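Local coordinates for protein acetate CoA-transferase subunit beta (Escherichia coli DH5[alpha], PDB 5DBN) that transfers coenzyme A from acetyl-CoA to acetoacetate and other short-chain fatty acids through a covalent enzyme-CoA intermediate, activating them for degradation, at residues 190-193 with 194-198; 141-144 with 145-149. All coordinates share one frame; numbering follows the deposited sequence.

How the interactions relate
Both contacts are local ones on the protein surface, on the same side of the chain's centre, and both lie away from the predicted active-site glutamate. Interaction 1 starts and holds the helix 192-197, with a carboxylate cap, backbone bonds and apolar packing at the side of the helix. Interaction 2 shapes the loop between strands 135-138 and 150-151, where one aspartate again accepts two bonds, but inside a tight turn with no helix to cap. Their centres are about 14 Å apart and they meet where K198 O packs against CD2 of H141, whose ring also bonds T199 just beyond the helix.

Interaction 1. Residues 190-193 with 194-198; sequences CDLA and TVRAK
The carboxylate of D191 reaches forward to T194, its OD1 taking two hydrogen bonds there, from the hydroxyl OG1 at 2.8 Å and from the backbone N at 3.0 Å. T194 N sits nearly on the C-O axis of OD1, though its N-H is bent (148°), whereas the hydroxyl arrives 43° above the carboxylate plane, both donors on the same face. With CG set between the backbone N and the carbonyl carbon (chi1 47°), the D191 carboxylate is brought within reach of both. With T194 replaced by alanine, the backbone bond could persist, but OD1 would probably lose its hydroxyl donor and the carboxylate be freer to turn. D191 is thus the N-cap of helix 192-197, the connection in a beta-alpha-beta unit between strands 180-186 and 204-205, and the amide ends of the first turn would probably favour its negative charge. The helix then runs on through R196 N to L192 O (2.9 Å) and A197 N to A193 O, while V195 N makes only a weak bond to D191 O. On the flank turned to strands 180-186 and 204-205, L192 lies over one face of the R196 guanidinium, CD1 4.2 Å above its plane, and CD2 comes to 3.4 Å from NH2. L192 also packs on L183, I186 and V205. Before the cap, C190 SG rests 3.8 Å from V195 CG2.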
loop_
_atom_site.group_PDB
_atom_site.type_symbol
_atom_site.label_atom_id
_atom_site.label_comp_id
_atom_site.label_asym_id
_atom_site.label_seq_id
_atom_site.Cartn_x
_atom_site.Cartn_y
_atom_site.Cartn_z
ATOM N N CYS B 190 -9.216 48.527 4.546
ATOM C CA CYS B 190 -10.517 47.977 4.174
ATOM C C CYS B 190 -11.456 48.019 5.375
ATOM O O CYS B 190 -11.005 48.112 6.517
ATOM C CB CYS B 190 -10.362 46.543 3.661
ATOM S SG CYS B 190 -11.840 45.848 2.885
ATOM N N ASP B 191 -12.759 47.971 5.109
ATOM C CA ASP B 191 -13.772 47.987 6.163
ATOM C C ASP B 191 -14.773 46.848 5.982
ATOM O O ASP B 191 -14.788 46.177 4.952
ATOM C CB ASP B 191 -14.501 49.331 6.192
ATOM C CG ASP B 191 -14.928 49.794 4.815
ATOM O OD1 ASP B 191 -15.916 49.243 4.285
ATOM O OD2 ASP B 191 -14.283 50.714 4.269
ATOM N N LEU B 192 -15.608 46.641 6.994
ATOM C CA LEU B 192 -16.578 45.552 6.988
ATOM C C LEU B 192 -17.604 45.671 5.864
ATOM O O LEU B 192 -18.037 44.664 5.306
ATOM C CB LEU B 192 -17.308 45.498 8.332
ATOM C CG LEU B 192 -18.414 44.446 8.457
ATOM C CD1 LEU B 192 -17.876 43.045 8.201
ATOM C CD2 LEU B 192 -19.070 44.531 9.824
ATOM N N ALA B 193 -18.001 46.897 5.544
ATOM C CA ALA B 193 -19.027 47.123 4.530
ATOM C C ALA B 193 -18.549 46.738 3.133
ATOM O O ALA B 193 -19.322 46.212 2.332
ATOM C CB ALA B 193 -19.470 48.573 4.548
ATOM N N THR B 194 -17.278 47.003 2.842
ATOM C CA THR B 194 -16.705 46.652 1.548
ATOM C C THR B 194 -16.653 45.135 1.384
ATOM O O THR B 194 -16.989 44.604 0.325
ATOM C CB THR B 194 -15.291 47.230 1.372
ATOM O OG1 THR B 194 -15.304 48.634 1.657
ATOM C CG2 THR B 194 -14.793 47.008 -0.051
ATOM N N VAL B 195 -16.222 44.447 2.437
ATOM C CA VAL B 195 -16.157 42.989 2.435
ATOM C C VAL B 195 -17.556 42.413 2.252
ATOM O O VAL B 195 -17.759 41.494 1.458
ATOM C CB VAL B 195 -15.532 42.440 3.741
ATOM C CG1 VAL B 195 -15.560 40.913 3.760
ATOM C CG2 VAL B 195 -14.107 42.946 3.903
ATOM N N ARG B 196 -18.516 42.962 2.989
ATOM C CA ARG B 196 -19.905 42.532 2.887
ATOM C C ARG B 196 -20.406 42.718 1.456
ATOM O O ARG B 196 -21.040 41.831 0.887
ATOM C CB ARG B 196 -20.783 43.322 3.861
ATOM C CG ARG B 196 -22.100 42.649 4.187
ATOM C CD ARG B 196 -22.016 41.863 5.486
ATOM N NE ARG B 196 -22.030 42.742 6.653
ATOM C CZ ARG B 196 -22.073 42.315 7.912
ATOM N NH1 ARG B 196 -22.105 41.015 8.178
ATOM N NH2 ARG B 196 -22.084 43.194 8.907
ATOM N N ALA B 197 -20.108 43.880 0.883
ATOM C CA ALA B 197 -20.513 44.208 -0.480
ATOM C C ALA B 197 -19.864 43.270 -1.498
ATOM O O ALA B 197 -20.478 42.904 -2.499
ATOM C CB ALA B 197 -20.165 45.654 -0.798
ATOM N N LYS B 198 -18.616 42.894 -1.242
ATOM C CA LYS B 198 -17.855 42.063 -2.173
ATOM C C LYS B 198 -18.008 40.568 -1.882
ATOM O O LYS B 198 -17.338 39.741 -2.500
ATOM C CB LYS B 198 -16.375 42.451 -2.110
ATOM C CG LYS B 198 -16.048 43.801 -2.735
ATOM C CD LYS B 198 -14.562 44.114 -2.617
ATOM C CE LYS B 198 -14.146 45.256 -3.529
ATOM N NZ LYS B 198 -12.770 45.745 -3.234
#

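Interaction 2. Residues 141-144 with 145-149; sequences HCAK and DGSAK
D145 OD1, which lies against the A143 methyl with CB at 3.4 Å, accepts two hydrogen bonds from S147. The hydroxyl OG comes at 2.6 Å on the syn lone pair, the side of the other oxygen, while the backbone N of S147 reaches OD1 at 2.8 Å from above the carboxylate plane. A chi1 of 59° folds the D145 carboxylate over its own backbone and on toward S147. The bond from the N two residues on makes this an Asx turn, and with two donors on one oxygen the carboxylate is held against rotation. Across the loop, A143 N points almost straight at S147 O, 3.0 Å away, and G146 N closes the turn on A143 O at 3.1 Å, standing well above that carbonyl's plane. K149 covers the other end: its CG lies 3.5 Å from A143 N, and a bend at chi3 (-66°) carries CE alongside the C142 carbonyl. A water joins the two arms here, donating to H141 O and accepting from K149 N. K144 leaves the turn with its CB directed away, and its NZ forms a salt bridge with E140. G146 has left-handed helical backbone angles (phi 100°), in which a side chain would press on the preceding carbonyl oxygen. A type I turn from A143 to G146, with glycine last and the A143 N to S147 O bond just outside it, is the type I turn plus G1 bulge common at the tips of beta hairpins.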
loop_
_atom_site.group_PDB
_atom_site.type_symbol
_atom_site.label_atom_id
_atom_site.label_comp_id
_atom_site.label_asym_id
_atom_site.label_seq_id
_atom_site.Cartn_x
_atom_site.Cartn_y
_atom_site.Cartn_z
ATOM N N HIS B 141 -10.245 38.055 -3.670
ATOM C CA HIS B 141 -11.626 38.120 -3.208
ATOM C C HIS B 141 -12.611 37.993 -4.372
ATOM O O HIS B 141 -13.586 37.245 -4.288
ATOM C CB HIS B 141 -11.883 39.416 -2.444
ATOM C CG HIS B 141 -13.005 39.313 -1.459
ATOM N ND1 HIS B 141 -12.801 39.046 -0.123
ATOM C CD2 HIS B 141 -14.346 39.418 -1.621
ATOM C CE1 HIS B 141 -13.964 39.005 0.499
ATOM N NE2 HIS B 141 -14.920 39.225 -0.387
ATOM N N CYS B 142 -12.350 38.729 -5.450
ATOM C CA CYS B 142 -13.219 38.724 -6.626
ATOM C C CYS B 142 -12.451 38.299 -7.874
ATOM O O CYS B 142 -11.226 38.405 -7.927
ATOM C CB CYS B 142 -13.837 40.106 -6.839
ATOM S SG CYS B 142 -14.855 40.674 -5.464
ATOM N N ALA B 143 -13.180 37.827 -8.880
ATOM C CA ALA B 143 -12.568 37.412 -10.139
ATOM C C ALA B 143 -12.151 38.629 -10.954
ATOM O O ALA B 143 -12.440 39.765 -10.579
ATOM C CB ALA B 143 -13.527 36.546 -10.932
ATOM N N LYS B 144 -11.473 38.387 -12.071
ATOM C CA LYS B 144 -10.962 39.474 -12.898
ATOM C C LYS B 144 -12.075 40.212 -13.636
ATOM O O LYS B 144 -11.893 41.356 -14.049
ATOM C CB LYS B 144 -9.937 38.940 -13.903
ATOM C CG LYS B 144 -8.716 38.295 -13.261
ATOM C CD LYS B 144 -7.980 39.267 -12.345
ATOM C CE LYS B 144 -6.705 38.655 -11.788
ATOM N NZ LYS B 144 -6.025 39.565 -10.826
ATOM N N ASP B 145 -13.227 39.563 -13.793
ATOM C CA ASP B 145 -14.374 40.200 -14.433
ATOM C C ASP B 145 -15.224 40.975 -13.427
ATOM O O ASP B 145 -16.145 41.695 -13.812
ATOM C CB ASP B 145 -15.236 39.163 -15.170
ATOM C CG ASP B 145 -15.765 38.067 -14.257
ATOM O OD1 ASP B 145 -15.693 38.211 -13.017
ATOM O OD2 ASP B 145 -16.269 37.056 -14.789
ATOM N N GLY B 146 -14.897 40.840 -12.144
ATOM C CA GLY B 146 -15.610 41.544 -11.093
ATOM C C GLY B 146 -16.638 40.691 -10.371
ATOM O O GLY B 146 -17.248 41.143 -9.401
ATOM N N SER B 147 -16.847 39.466 -10.845
ATOM C CA SER B 147 -17.831 38.575 -10.239
ATOM C C SER B 147 -17.365 38.080 -8.873
ATOM O O SER B 147 -16.166 37.979 -8.617
ATOM C CB SER B 147 -18.105 37.381 -11.154
ATOM O OG SER B 147 -16.928 36.620 -11.370
ATOM N N ALA B 148 -18.323 37.772 -8.002
ATOM C CA ALA B 148 -18.016 37.271 -6.665
ATOM C C ALA B 148 -17.483 35.845 -6.734
ATOM O O ALA B 148 -17.878 35.073 -7.608
ATOM C CB ALA B 148 -19.249 37.331 -5.781
ATOM N N LYS B 149 -16.591 35.502 -5.810
ATOM C CA LYS B 149 -16.048 34.150 -5.735
ATOM C C LYS B 149 -16.392 33.488 -4.403
ATOM O O LYS B 149 -16.379 32.265 -4.288
ATOM C CB LYS B 149 -14.533 34.176 -5.945
ATOM C CG LYS B 149 -14.124 34.815 -7.266
ATOM C CD LYS B 149 -12.774 34.322 -7.755
ATOM C CE LYS B 149 -11.646 34.749 -6.845
ATOM N NZ LYS B 149 -10.384 34.040 -7.191
HETATM O O HOH W 1 -16.403 37.244 -3.605
#